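Side-chain contacts in putative uncharacterized protein (Ustilago maydis, PDB 4GNX), which binds single-stranded DNA as part of replication protein A, probably as its large subunit, through OB folds, one of which carries a zinc ion: residues C[152-157]-C[288-293]; C[307-312]-C[318-323]; C[367-372]-C[398-403]. All blocks are in the same frame, centred on the assembly; numbering follows the deposited sequence.

Contact 1: residues C[152-157]-C[288-293]; sequences VSKASQ and KPDYFN. With nucleotides of chain G.
K154 and D290 meet across the DNA-binding side of two successive OB domains. K154 lies in the loop between strands 135-152 and 159-168, the first two of its OB fold, and D290 lies at the start of strand 290-310 in the next. CA of K154 and CA of D290 are 11.2 Å apart, and the gap is spanned by the lysine, its chain extended beyond CG, while the aspartate comes from the opposite direction. The ends form a salt bridge that is long, with NZ of K154 3.7 Å from OD1 of D290. That same OD1 also accepts a hydrogen bond from the backbone N of G284, and CG of D290 lies anti to its carbonyl carbon (chi1 -72°), which places the carboxylate beside the backbone N, facing 152-157. OD2 of D290 is 3.9 Å from the methyl C7 of DT9 of chain G. DNA passes both segments: CB of S153 packs 3.4 Å from OP1 of DT7 of chain G, and the Y291 ring meets the DT9 base obliquely, its CD1 3.5 Å from N3. OH of Y291 lies 3.1 Å from O4' of DT10 of chain G. The segments bury little surface. The chemistry is consistent with a weak electrostatic link that complements the bound strand in bringing the two domains together, with the carboxylate also held by the backbone of G284.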
loop_
_atom_site.group_PDB
_atom_site.type_symbol
_atom_site.label_atom_id
_atom_site.label_comp_id
_atom_site.label_asym_id
_atom_site.label_seq_id
_atom_site.Cartn_x
_atom_site.Cartn_y
_atom_site.Cartn_z
ATOM N N VAL C 152 14.977 5.590 19.899
ATOM C CA VAL C 152 15.524 5.348 18.555
ATOM C C VAL C 152 14.570 4.414 17.815
ATOM O O VAL C 152 14.425 3.238 18.171
ATOM C CB VAL C 152 16.939 4.709 18.592
ATOM C CG1 VAL C 152 17.380 4.267 17.203
ATOM C CG2 VAL C 152 17.959 5.672 19.187
ATOM N N SER C 153 13.908 4.955 16.798
ATOM C CA SER C 153 13.030 4.165 15.958
ATOM C C SER C 153 13.873 3.170 15.191
ATOM O O SER C 153 14.890 3.541 14.600
ATOM C CB SER C 153 12.261 5.058 14.985
ATOM O OG SER C 153 13.143 5.915 14.286
ATOM N N LYS C 154 13.458 1.905 15.227
ATOM C CA LYS C 154 14.109 0.844 14.462
ATOM C C LYS C 154 14.024 1.152 12.966
ATOM O O LYS C 154 14.968 0.889 12.212
ATOM C CB LYS C 154 13.491 -0.523 14.789
ATOM C CG LYS C 154 14.216 -1.280 15.896
ATOM C CD LYS C 154 13.424 -2.481 16.404
ATOM C CE LYS C 154 14.321 -3.424 17.200
ATOM N NZ LYS C 154 13.573 -4.517 17.887
ATOM N N ALA C 155 12.893 1.736 12.565
ATOM C CA ALA C 155 12.676 2.206 11.198
ATOM C C ALA C 155 13.842 3.078 10.703
ATOM O O ALA C 155 14.585 2.681 9.809
ATOM C CB ALA C 155 11.347 2.957 11.104
ATOM N N SER C 156 14.008 4.248 11.316
ATOM C CA SER C 156 14.983 5.248 10.872
ATOM C C SER C 156 16.385 4.910 11.344
ATOM O O SER C 156 17.266 4.656 10.528
ATOM C CB SER C 156 14.592 6.644 11.377
ATOM O OG SER C 156 13.185 6.834 11.324
ATOM N N GLN C 157 16.552 4.894 12.668
ATOM C CA GLN C 157 17.839 4.753 13.378
ATOM C C GLN C 157 18.364 6.117 13.850
ATOM O O GLN C 157 19.571 6.388 13.816
ATOM C CB GLN C 157 18.892 3.966 12.577
ATOM C CG GLN C 157 18.568 2.490 12.374
ATOM C CD GLN C 157 18.790 1.638 13.612
ATOM O OE1 GLN C 157 18.700 2.115 14.747
ATOM N NE2 GLN C 157 19.077 0.357 13.394
ATOM N N LYS C 288 11.349 -8.870 23.594
ATOM C CA LYS C 288 9.985 -8.421 23.263
ATOM C C LYS C 288 9.587 -8.641 21.788
ATOM O O LYS C 288 10.168 -8.023 20.875
ATOM C CB LYS C 288 9.786 -6.949 23.661
ATOM C CG LYS C 288 9.068 -6.741 24.991
ATOM C CD LYS C 288 7.719 -7.450 24.983
ATOM C CE LYS C 288 6.789 -6.953 26.078
ATOM N NZ LYS C 288 5.430 -7.550 25.922
ATOM N N PRO C 289 8.586 -9.516 21.547
ATOM C CA PRO C 289 8.163 -9.813 20.172
ATOM C C PRO C 289 7.765 -8.574 19.401
ATOM O O PRO C 289 7.410 -7.556 19.994
ATOM C CB PRO C 289 6.944 -10.722 20.346
ATOM C CG PRO C 289 6.629 -10.722 21.802
ATOM C CD PRO C 289 7.877 -10.351 22.532
ATOM N N ASP C 290 7.840 -8.667 18.080
ATOM C CA ASP C 290 7.364 -7.616 17.188
ATOM C C ASP C 290 6.207 -8.139 16.335
ATOM O O ASP C 290 6.037 -9.347 16.161
ATOM C CB ASP C 290 8.501 -7.109 16.284
ATOM C CG ASP C 290 9.531 -6.273 17.036
ATOM O OD1 ASP C 290 10.693 -6.724 17.164
ATOM O OD2 ASP C 290 9.180 -5.160 17.492
ATOM N N TYR C 291 5.411 -7.224 15.804
ATOM C CA TYR C 291 4.271 -7.593 14.991
ATOM C C TYR C 291 4.284 -6.752 13.730
ATOM O O TYR C 291 4.688 -5.595 13.760
ATOM C CB TYR C 291 2.969 -7.396 15.766
ATOM C CG TYR C 291 2.877 -8.256 17.007
ATOM C CD1 TYR C 291 3.365 -7.796 18.242
ATOM C CD2 TYR C 291 2.307 -9.542 16.955
ATOM C CE1 TYR C 291 3.286 -8.586 19.379
ATOM C CE2 TYR C 291 2.219 -10.335 18.095
ATOM C CZ TYR C 291 2.710 -9.855 19.301
ATOM O OH TYR C 291 2.633 -10.640 20.435
ATOM N N PHE C 292 3.848 -7.339 12.620
ATOM C CA PHE C 292 3.865 -6.649 11.349
ATOM C C PHE C 292 2.910 -7.271 10.357
ATOM O O PHE C 292 2.467 -8.395 10.539
ATOM C CB PHE C 292 5.281 -6.636 10.771
ATOM C CG PHE C 292 5.852 -8.006 10.517
ATOM C CD1 PHE C 292 5.647 -8.653 9.289
ATOM C CD2 PHE C 292 6.616 -8.651 11.492
ATOM C CE1 PHE C 292 6.193 -9.913 9.048
ATOM C CE2 PHE C 292 7.156 -9.911 11.260
ATOM C CZ PHE C 292 6.953 -10.542 10.036
ATOM N N ASN C 293 2.606 -6.500 9.314
ATOM C CA ASN C 293 1.860 -6.945 8.140
ATOM C C ASN C 293 2.739 -6.901 6.910
ATOM O O ASN C 293 3.499 -5.965 6.729
ATOM C CB ASN C 293 0.639 -6.057 7.923
ATOM C CG ASN C 293 -0.486 -6.372 8.890
ATOM O OD1 ASN C 293 -0.712 -7.537 9.243
ATOM N ND2 ASN C 293 -1.202 -5.333 9.333
ATOM P P DT G 9 4.651 -2.311 24.574
ATOM O OP1 DT G 9 3.747 -1.191 24.951
ATOM O OP2 DT G 9 5.592 -2.868 25.579
ATOM O "O5'" DT G 9 3.774 -3.518 24.011
ATOM C "C5'" DT G 9 2.732 -4.123 24.803
ATOM C "C4'" DT G 9 1.632 -4.640 23.905
ATOM O "O4'" DT G 9 1.821 -4.109 22.570
ATOM C "C3'" DT G 9 1.577 -6.165 23.751
ATOM O "O3'" DT G 9 0.216 -6.627 23.705
ATOM C "C2'" DT G 9 2.236 -6.399 22.401
ATOM C "C1'" DT G 9 1.767 -5.175 21.638
ATOM N N1 DT G 9 2.556 -4.793 20.450
ATOM C C2 DT G 9 1.879 -4.687 19.257
ATOM O O2 DT G 9 0.681 -4.900 19.151
ATOM N N3 DT G 9 2.659 -4.329 18.185
ATOM C C4 DT G 9 4.017 -4.072 18.189
ATOM O O4 DT G 9 4.584 -3.760 17.145
ATOM C C5 DT G 9 4.666 -4.206 19.475
ATOM C C7 DT G 9 6.137 -3.949 19.577
ATOM C C6 DT G 9 3.912 -4.556 20.527
ATOM P P DT G 7 8.461 3.674 14.630
ATOM O OP1 DT G 7 9.697 2.851 14.620
ATOM O OP2 DT G 7 7.294 3.252 13.812
ATOM O "O5'" DT G 7 7.992 3.891 16.138
ATOM C "C5'" DT G 7 8.881 4.472 17.116
ATOM C "C4'" DT G 7 8.262 4.439 18.495
ATOM O "O4'" DT G 7 7.099 5.295 18.543
ATOM C "C3'" DT G 7 7.780 3.072 18.974
ATOM O "O3'" DT G 7 7.963 3.014 20.389
ATOM C "C2'" DT G 7 6.304 3.080 18.615
ATOM C "C1'" DT G 7 5.933 4.536 18.841
ATOM N N1 DT G 7 4.833 5.070 18.012
ATOM C C2 DT G 7 3.858 5.801 18.651
ATOM O O2 DT G 7 3.844 5.984 19.855
ATOM N N3 DT G 7 2.888 6.307 17.822
ATOM C C4 DT G 7 2.809 6.175 16.449
ATOM O O4 DT G 7 1.875 6.687 15.839
ATOM C C5 DT G 7 3.868 5.402 15.844
ATOM C C7 DT G 7 3.855 5.192 14.363
ATOM C C6 DT G 7 4.821 4.903 16.644
ATOM P P DT G 10 -0.323 -8.002 24.358
ATOM O OP1 DT G 10 -1.642 -7.705 24.979
ATOM O OP2 DT G 10 0.772 -8.548 25.201
ATOM O "O5'" DT G 10 -0.588 -9.026 23.160
ATOM C "C5'" DT G 10 -1.262 -10.293 23.377
ATOM C "C4'" DT G 10 -0.659 -11.379 22.512
ATOM O "O4'" DT G 10 0.762 -11.471 22.770
ATOM C "C3'" DT G 10 -1.205 -12.793 22.734
ATOM O "O3'" DT G 10 -1.100 -13.535 21.509
ATOM C "C2'" DT G 10 -0.211 -13.385 23.716
ATOM C "C1'" DT G 10 1.089 -12.783 23.212
ATOM N N1 DT G 10 2.166 -12.674 24.216
ATOM C C2 DT G 10 3.037 -13.732 24.348
ATOM O O2 DT G 10 2.950 -14.755 23.688
ATOM N N3 DT G 10 4.017 -13.551 25.293
ATOM C C4 DT G 10 4.210 -12.442 26.095
ATOM O O4 DT G 10 5.137 -12.423 26.900
ATOM C C5 DT G 10 3.263 -11.367 25.899
ATOM C C7 DT G 10 3.390 -10.126 26.726
ATOM C C6 DT G 10 2.302 -11.535 24.981
#

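Contact 2: residues C[307-312]-C[318-323]; sequences YYTACA and KKVNLD. With ZN (zinc ion), chain I; nucleotides of chain G.
K319 and A310 form a single antiparallel bridge, a non-hydrogen-bonded pair flanked by two backbone bonds. On one side V320 N donates to T309 O over 3.0 Å and almost straight (169°). On the other, C311 N gives its hydrogen to K318 O at 3.1 Å with a bent N-H (142°). A weak third bond runs from T309 OG1 to V320 O. CG1 of V320 also packs against CB of C311 at 3.7 Å. K319 N makes a weak hydrogen bond to OP1 of DT14 of chain G. The extended K319 chain slants past the Y308 ring, with CB 3.8 Å from Y308 CD1, and its NZ is doubly satisfied by DNA, donating to OP1 of DT15 of chain G (2.6 Å) and to O3' of DT14. Y308 OH is taken up by N317 O, while C5' of DT14 sits over a face of the tyrosine ring, offset toward the rim. C311 SG, anti to its backbone N (chi1 173°), is directed to the zinc at 2.3 Å; C316, C330 and C333 complete the site. Such a four-cysteine zinc ribbon, inserted between the first two strands of an OB fold, is the hallmark of the C-terminal domain of the RPA large subunit.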
loop_
_atom_site.group_PDB
_atom_site.type_symbol
_atom_site.label_atom_id
_atom_site.label_comp_id
_atom_site.label_asym_id
_atom_site.label_seq_id
_atom_site.Cartn_x
_atom_site.Cartn_y
_atom_site.Cartn_z
ATOM N N TYR C 307 2.489 -31.745 7.981
ATOM C CA TYR C 307 1.553 -31.989 9.052
ATOM C C TYR C 307 2.025 -33.093 9.987
ATOM O O TYR C 307 2.840 -33.935 9.621
ATOM C CB TYR C 307 0.164 -32.299 8.499
ATOM C CG TYR C 307 0.133 -33.406 7.484
ATOM C CD1 TYR C 307 0.243 -34.747 7.876
ATOM C CD2 TYR C 307 -0.020 -33.124 6.131
ATOM C CE1 TYR C 307 0.205 -35.774 6.948
ATOM C CE2 TYR C 307 -0.068 -34.145 5.194
ATOM C CZ TYR C 307 0.048 -35.464 5.612
ATOM O OH TYR C 307 0.006 -36.479 4.696
ATOM N N TYR C 308 1.524 -33.039 11.211
ATOM C CA TYR C 308 1.853 -34.010 12.226
ATOM C C TYR C 308 0.573 -34.700 12.638
ATOM O O TYR C 308 -0.522 -34.180 12.394
ATOM C CB TYR C 308 2.558 -33.359 13.430
ATOM C CG TYR C 308 1.694 -32.465 14.286
ATOM C CD1 TYR C 308 1.217 -32.894 15.535
ATOM C CD2 TYR C 308 1.355 -31.182 13.853
ATOM C CE1 TYR C 308 0.416 -32.071 16.314
ATOM C CE2 TYR C 308 0.557 -30.351 14.625
ATOM C CZ TYR C 308 0.091 -30.799 15.844
ATOM O OH TYR C 308 -0.692 -29.949 16.568
ATOM N N THR C 309 0.725 -35.888 13.220
ATOM C CA THR C 309 -0.394 -36.654 13.768
ATOM C C THR C 309 -0.691 -36.180 15.190
ATOM O O THR C 309 0.162 -36.270 16.071
ATOM C CB THR C 309 -0.091 -38.167 13.803
ATOM O OG1 THR C 309 1.037 -38.403 14.658
ATOM C CG2 THR C 309 0.211 -38.707 12.417
ATOM N N ALA C 310 -1.913 -35.697 15.401
ATOM C CA ALA C 310 -2.306 -35.034 16.658
ATOM C C ALA C 310 -3.409 -35.742 17.459
ATOM O O ALA C 310 -4.139 -36.585 16.928
ATOM C CB ALA C 310 -2.688 -33.579 16.382
ATOM N N CYS C 311 -3.532 -35.365 18.734
ATOM C CA CYS C 311 -4.418 -36.030 19.691
ATOM C C CYS C 311 -5.884 -35.798 19.388
ATOM O O CYS C 311 -6.294 -34.661 19.136
ATOM C CB CYS C 311 -4.104 -35.534 21.097
ATOM S SG CYS C 311 -5.203 -36.065 22.443
ATOM N N ALA C 312 -6.668 -36.873 19.444
ATOM C CA ALA C 312 -8.104 -36.811 19.144
ATOM C C ALA C 312 -8.975 -36.299 20.308
ATOM O O ALA C 312 -10.206 -36.406 20.270
ATOM C CB ALA C 312 -8.596 -38.159 18.633
ATOM N N LYS C 318 -1.632 -31.729 21.138
ATOM C CA LYS C 318 -0.281 -32.286 21.286
ATOM C C LYS C 318 -0.041 -33.413 20.265
ATOM O O LYS C 318 -0.982 -34.062 19.828
ATOM C CB LYS C 318 -0.052 -32.743 22.742
ATOM C CG LYS C 318 1.181 -33.616 22.989
ATOM C CD LYS C 318 2.520 -32.909 22.726
ATOM C CE LYS C 318 3.577 -33.866 22.161
ATOM N NZ LYS C 318 4.986 -33.407 22.346
ATOM N N LYS C 319 1.210 -33.610 19.856
ATOM C CA LYS C 319 1.571 -34.715 18.960
ATOM C C LYS C 319 1.429 -36.077 19.641
ATOM O O LYS C 319 1.823 -36.245 20.801
ATOM C CB LYS C 319 3.008 -34.554 18.443
ATOM C CG LYS C 319 3.377 -35.535 17.336
ATOM C CD LYS C 319 4.842 -35.490 16.964
ATOM C CE LYS C 319 5.158 -36.612 15.995
ATOM N NZ LYS C 319 6.417 -36.328 15.254
ATOM N N VAL C 320 0.866 -37.036 18.909
ATOM C CA VAL C 320 0.736 -38.429 19.367
ATOM C C VAL C 320 1.739 -39.364 18.663
ATOM O O VAL C 320 2.286 -39.011 17.626
ATOM C CB VAL C 320 -0.715 -38.967 19.199
ATOM C CG1 VAL C 320 -1.675 -38.200 20.092
ATOM C CG2 VAL C 320 -1.177 -38.929 17.741
ATOM N N ASN C 321 1.981 -40.546 19.231
ATOM C CA ASN C 321 2.832 -41.556 18.597
ATOM C C ASN C 321 2.264 -42.941 18.745
ATOM O O ASN C 321 1.479 -43.208 19.655
ATOM C CB ASN C 321 4.237 -41.531 19.170
ATOM C CG ASN C 321 4.908 -40.197 18.968
ATOM O OD1 ASN C 321 5.403 -39.880 17.872
ATOM N ND2 ASN C 321 4.913 -39.387 20.016
ATOM N N LEU C 322 2.664 -43.816 17.831
ATOM C CA LEU C 322 2.309 -45.221 17.887
ATOM C C LEU C 322 2.812 -45.848 19.177
ATOM O O LEU C 322 3.986 -45.682 19.516
ATOM C CB LEU C 322 2.923 -45.954 16.708
ATOM C CG LEU C 322 2.193 -45.723 15.396
ATOM C CD1 LEU C 322 2.960 -46.419 14.286
ATOM C CD2 LEU C 322 0.764 -46.238 15.499
ATOM N N ASP C 323 1.921 -46.549 19.891
ATOM C CA ASP C 323 2.278 -47.291 21.107
ATOM C C ASP C 323 2.636 -48.747 20.761
ATOM O O ASP C 323 2.879 -49.060 19.599
ATOM C CB ASP C 323 1.157 -47.202 22.152
ATOM C CG ASP C 323 -0.138 -47.847 21.691
ATOM O OD1 ASP C 323 -0.109 -48.677 20.761
ATOM O OD2 ASP C 323 -1.193 -47.534 22.279
HETATM ZN ZN ZN I . -4.092 -35.088 24.219
ATOM P P DT G 14 4.210 -30.047 19.290
ATOM O OP1 DT G 14 3.577 -31.054 20.184
ATOM O OP2 DT G 14 5.022 -28.946 19.867
ATOM O "O5'" DT G 14 5.041 -30.734 18.121
ATOM C "C5'" DT G 14 4.362 -31.334 17.007
ATOM C "C4'" DT G 14 5.378 -31.851 16.018
ATOM O "O4'" DT G 14 5.638 -30.819 15.044
ATOM C "C3'" DT G 14 6.729 -32.203 16.637
ATOM O "O3'" DT G 14 7.322 -33.366 16.057
ATOM C "C2'" DT G 14 7.582 -30.976 16.381
ATOM C "C1'" DT G 14 6.975 -30.346 15.139
ATOM N N1 DT G 14 6.932 -28.874 15.215
ATOM C C2 DT G 14 7.644 -28.153 14.281
ATOM O O2 DT G 14 8.281 -28.675 13.379
ATOM N N3 DT G 14 7.575 -26.789 14.439
ATOM C C4 DT G 14 6.885 -26.094 15.416
ATOM O O4 DT G 14 6.912 -24.867 15.429
ATOM C C5 DT G 14 6.166 -26.915 16.368
ATOM C C7 DT G 14 5.395 -26.253 17.466
ATOM C C6 DT G 14 6.228 -28.245 16.222
ATOM P P DT G 13 -0.976 -28.045 22.486
ATOM O OP1 DT G 13 -1.547 -29.299 21.947
ATOM O OP2 DT G 13 -0.626 -27.981 23.930
ATOM O "O5'" DT G 13 0.307 -27.647 21.621
ATOM C "C5'" DT G 13 1.182 -28.636 21.033
ATOM C "C4'" DT G 13 1.095 -28.600 19.523
ATOM O "O4'" DT G 13 0.160 -27.593 19.098
ATOM C "C3'" DT G 13 2.391 -28.252 18.799
ATOM O "O3'" DT G 13 3.043 -29.453 18.402
ATOM C "C2'" DT G 13 1.921 -27.591 17.513
ATOM C "C1'" DT G 13 0.470 -27.202 17.767
ATOM N N1 DT G 13 0.227 -25.759 17.662
ATOM C C2 DT G 13 -0.914 -25.317 17.027
ATOM O O2 DT G 13 -1.732 -26.070 16.520
ATOM N N3 DT G 13 -1.059 -23.951 17.000
ATOM C C4 DT G 13 -0.199 -23.008 17.535
ATOM O O4 DT G 13 -0.462 -21.812 17.430
ATOM C C5 DT G 13 0.977 -23.546 18.189
ATOM C C7 DT G 13 1.966 -22.604 18.800
ATOM C C6 DT G 13 1.125 -24.876 18.221
ATOM P P DT G 15 8.526 -34.052 16.869
ATOM O OP1 DT G 15 8.256 -35.513 16.917
ATOM O OP2 DT G 15 8.746 -33.321 18.149
ATOM O "O5'" DT G 15 9.754 -33.782 15.887
ATOM C "C5'" DT G 15 10.731 -32.754 16.157
ATOM C "C4'" DT G 15 11.218 -32.125 14.871
ATOM O "O4'" DT G 15 10.573 -30.840 14.690
ATOM C "C3'" DT G 15 12.721 -31.840 14.830
ATOM O "O3'" DT G 15 13.245 -31.962 13.499
ATOM C "C2'" DT G 15 12.799 -30.399 15.298
ATOM C "C1'" DT G 15 11.549 -29.803 14.675
ATOM N N1 DT G 15 10.996 -28.639 15.397
ATOM C C2 DT G 15 11.029 -27.413 14.771
ATOM O O2 DT G 15 11.489 -27.248 13.652
ATOM N N3 DT G 15 10.497 -26.380 15.504
ATOM C C4 DT G 15 9.956 -26.449 16.774
ATOM O O4 DT G 15 9.520 -25.434 17.309
ATOM C C5 DT G 15 9.958 -27.767 17.374
ATOM C C7 DT G 15 9.391 -27.942 18.748
ATOM C C6 DT G 15 10.472 -28.781 16.665
#

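Contact 3: residues C[367-372]-C[398-403]; sequences TQLIGM and RMYMFN
L369, near the end of helix 363-370, packs on Y400 and F402 of strand 398-411, and the interactions are mainly apolar. The first is a CH-pi contact: CD1 of L369 stands over one face of the Y400 ring, 4.1 Å from its centroid and 17° off the normal, nearest to CE2 at 3.9 Å. The second branch of the same leucine goes to the other aromatic, where CD2 lies near the plane of the F402 ring at its edge, 4.4 Å from CE2. CB of Y400, two residues earlier, lies 3.5 Å above the plane of the F402 ring, offset toward its rim. In Y400, CG is anti to the carbonyl carbon (chi1 -62°), and the ring runs past the leucine in the opposite direction. L369 also touches L346 of strand 341-352 and A424 of the neighbouring strand 414-426. Polar groups contribute little across the contact. The side chain of Q368 comes obliquely to the tyrosine ring, its OE1 4.3 Å from Y400 CE2, while its NE2 donates to A424 O. Helix and barrel strand are thus joined through one branched side chain divided between two rings, so that dispersion and shape, with little directional bonding, hold the helix against the OB-fold core.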
loop_
_atom_site.group_PDB
_atom_site.type_symbol
_atom_site.label_atom_id
_atom_site.label_comp_id
_atom_site.label_asym_id
_atom_site.label_seq_id
_atom_site.Cartn_x
_atom_site.Cartn_y
_atom_site.Cartn_z
ATOM N N THR C 367 -4.824 -23.975 6.424
ATOM C CA THR C 367 -5.927 -24.613 5.700
ATOM C C THR C 367 -6.379 -23.801 4.495
ATOM O O THR C 367 -6.575 -24.351 3.414
ATOM C CB THR C 367 -7.132 -24.936 6.606
ATOM O OG1 THR C 367 -6.744 -25.898 7.588
ATOM C CG2 THR C 367 -8.271 -25.521 5.796
ATOM N N GLN C 368 -6.537 -22.497 4.679
ATOM C CA GLN C 368 -6.884 -21.629 3.564
ATOM C C GLN C 368 -5.719 -21.466 2.604
ATOM O O GLN C 368 -5.910 -21.209 1.420
ATOM C CB GLN C 368 -7.361 -20.266 4.048
ATOM C CG GLN C 368 -6.397 -19.584 5.002
ATOM C CD GLN C 368 -6.572 -18.078 5.033
ATOM O OE1 GLN C 368 -6.790 -17.434 3.991
ATOM N NE2 GLN C 368 -6.468 -17.497 6.234
ATOM N N LEU C 369 -4.506 -21.620 3.101
ATOM C CA LEU C 369 -3.378 -21.540 2.208
ATOM C C LEU C 369 -3.313 -22.726 1.254
ATOM O O LEU C 369 -2.662 -22.651 0.224
ATOM C CB LEU C 369 -2.078 -21.363 2.984
ATOM C CG LEU C 369 -1.556 -19.924 2.894
ATOM C CD1 LEU C 369 -2.456 -18.907 3.590
ATOM C CD2 LEU C 369 -0.156 -19.826 3.453
ATOM N N ILE C 370 -4.018 -23.804 1.586
ATOM C CA ILE C 370 -4.006 -25.025 0.775
ATOM C C ILE C 370 -5.415 -25.385 0.281
ATOM O O ILE C 370 -5.574 -26.128 -0.688
ATOM C CB ILE C 370 -3.334 -26.190 1.547
ATOM C CG1 ILE C 370 -1.871 -25.833 1.826
ATOM C CG2 ILE C 370 -3.402 -27.503 0.769
ATOM C CD1 ILE C 370 -1.307 -26.468 3.068
ATOM N N GLY C 371 -6.432 -24.825 0.930
ATOM C CA GLY C 371 -7.824 -24.984 0.505
ATOM C C GLY C 371 -8.327 -26.341 0.928
ATOM O O GLY C 371 -9.187 -26.925 0.267
ATOM N N MET C 372 -7.789 -26.831 2.043
ATOM C CA MET C 372 -7.974 -28.209 2.454
ATOM C C MET C 372 -7.493 -28.392 3.881
ATOM O O MET C 372 -6.470 -27.835 4.263
ATOM C CB MET C 372 -7.117 -29.067 1.561
ATOM C CG MET C 372 -7.711 -30.395 1.221
ATOM S SD MET C 372 -6.560 -31.290 0.181
ATOM C CE MET C 372 -6.497 -30.201 -1.245
ATOM N N ARG C 398 0.266 -17.376 -5.164
ATOM C CA ARG C 398 -0.921 -16.696 -4.639
ATOM C C ARG C 398 -0.501 -15.653 -3.637
ATOM O O ARG C 398 0.474 -15.855 -2.907
ATOM C CB ARG C 398 -1.873 -17.674 -3.965
ATOM C CG ARG C 398 -2.434 -18.727 -4.874
ATOM C CD ARG C 398 -3.929 -18.825 -4.645
ATOM N NE ARG C 398 -4.417 -20.114 -5.105
ATOM C CZ ARG C 398 -5.129 -20.287 -6.201
ATOM N NH1 ARG C 398 -5.462 -19.240 -6.945
ATOM N NH2 ARG C 398 -5.521 -21.507 -6.539
ATOM N N MET C 399 -1.253 -14.556 -3.584
ATOM C CA MET C 399 -0.851 -13.360 -2.846
ATOM C C MET C 399 -1.696 -13.080 -1.601
ATOM O O MET C 399 -2.936 -13.118 -1.645
ATOM C CB MET C 399 -0.906 -12.163 -3.785
ATOM C CG MET C 399 0.008 -11.026 -3.383
ATOM S SD MET C 399 0.174 -9.768 -4.663
ATOM C CE MET C 399 0.483 -10.791 -6.119
ATOM N N TYR C 400 -1.029 -12.773 -0.490
ATOM C CA TYR C 400 -1.745 -12.576 0.780
ATOM C C TYR C 400 -1.273 -11.390 1.570
ATOM O O TYR C 400 -0.102 -11.028 1.505
ATOM C CB TYR C 400 -1.608 -13.809 1.696
ATOM C CG TYR C 400 -2.187 -15.060 1.120
ATOM C CD1 TYR C 400 -1.447 -15.867 0.271
ATOM C CD2 TYR C 400 -3.477 -15.416 1.405
ATOM C CE1 TYR C 400 -1.985 -17.003 -0.277
ATOM C CE2 TYR C 400 -4.033 -16.555 0.868
ATOM C CZ TYR C 400 -3.283 -17.344 0.031
ATOM O OH TYR C 400 -3.855 -18.481 -0.485
ATOM N N MET C 401 -2.186 -10.803 2.335
ATOM C CA MET C 401 -1.793 -9.983 3.462
ATOM C C MET C 401 -1.520 -10.918 4.616
ATOM O O MET C 401 -2.376 -11.714 4.987
ATOM C CB MET C 401 -2.868 -8.976 3.838
ATOM C CG MET C 401 -2.666 -7.585 3.233
ATOM S SD MET C 401 -1.090 -6.776 3.634
ATOM C CE MET C 401 -0.942 -7.182 5.376
ATOM N N PHE C 402 -0.319 -10.840 5.166
ATOM C CA PHE C 402 0.066 -11.691 6.280
ATOM C C PHE C 402 0.243 -10.887 7.554
ATOM O O PHE C 402 0.988 -9.914 7.600
ATOM C CB PHE C 402 1.397 -12.389 5.983
ATOM C CG PHE C 402 1.330 -13.425 4.913
ATOM C CD1 PHE C 402 1.945 -13.203 3.690
ATOM C CD2 PHE C 402 0.692 -14.637 5.139
ATOM C CE1 PHE C 402 1.903 -14.158 2.690
ATOM C CE2 PHE C 402 0.645 -15.602 4.150
ATOM C CZ PHE C 402 1.255 -15.365 2.921
ATOM N N ASN C 403 -0.434 -11.312 8.597
ATOM C CA ASN C 403 -0.256 -10.706 9.893
ATOM C C ASN C 403 0.638 -11.612 10.719
ATOM O O ASN C 403 0.336 -12.790 10.925
ATOM C CB ASN C 403 -1.608 -10.497 10.573
ATOM C CG ASN C 403 -1.500 -9.615 11.789
ATOM O OD1 ASN C 403 -0.687 -8.693 11.811
ATOM N ND2 ASN C 403 -2.301 -9.895 12.818
#

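In the fold
From the N terminus, the three contacts follow in series, none nested in or crossing another. Contact 1 closes the longest loop, with 130 residues between its segments, and joins one OB domain to the start of the next. Strand 290-310 then runs on from it to contact 2, which closes a short five-residue loop at the strand's other end, about 37 Å away between centres, where the zinc-bearing insertion begins. Contact 3 closes 25 mostly helical residues and ties helix 363-370 to strand 398-411. That strand is the antiparallel neighbour of 290-310, and contacts 1 and 3 touch there through N293 and M401, whereas contact 2 stays apart from both.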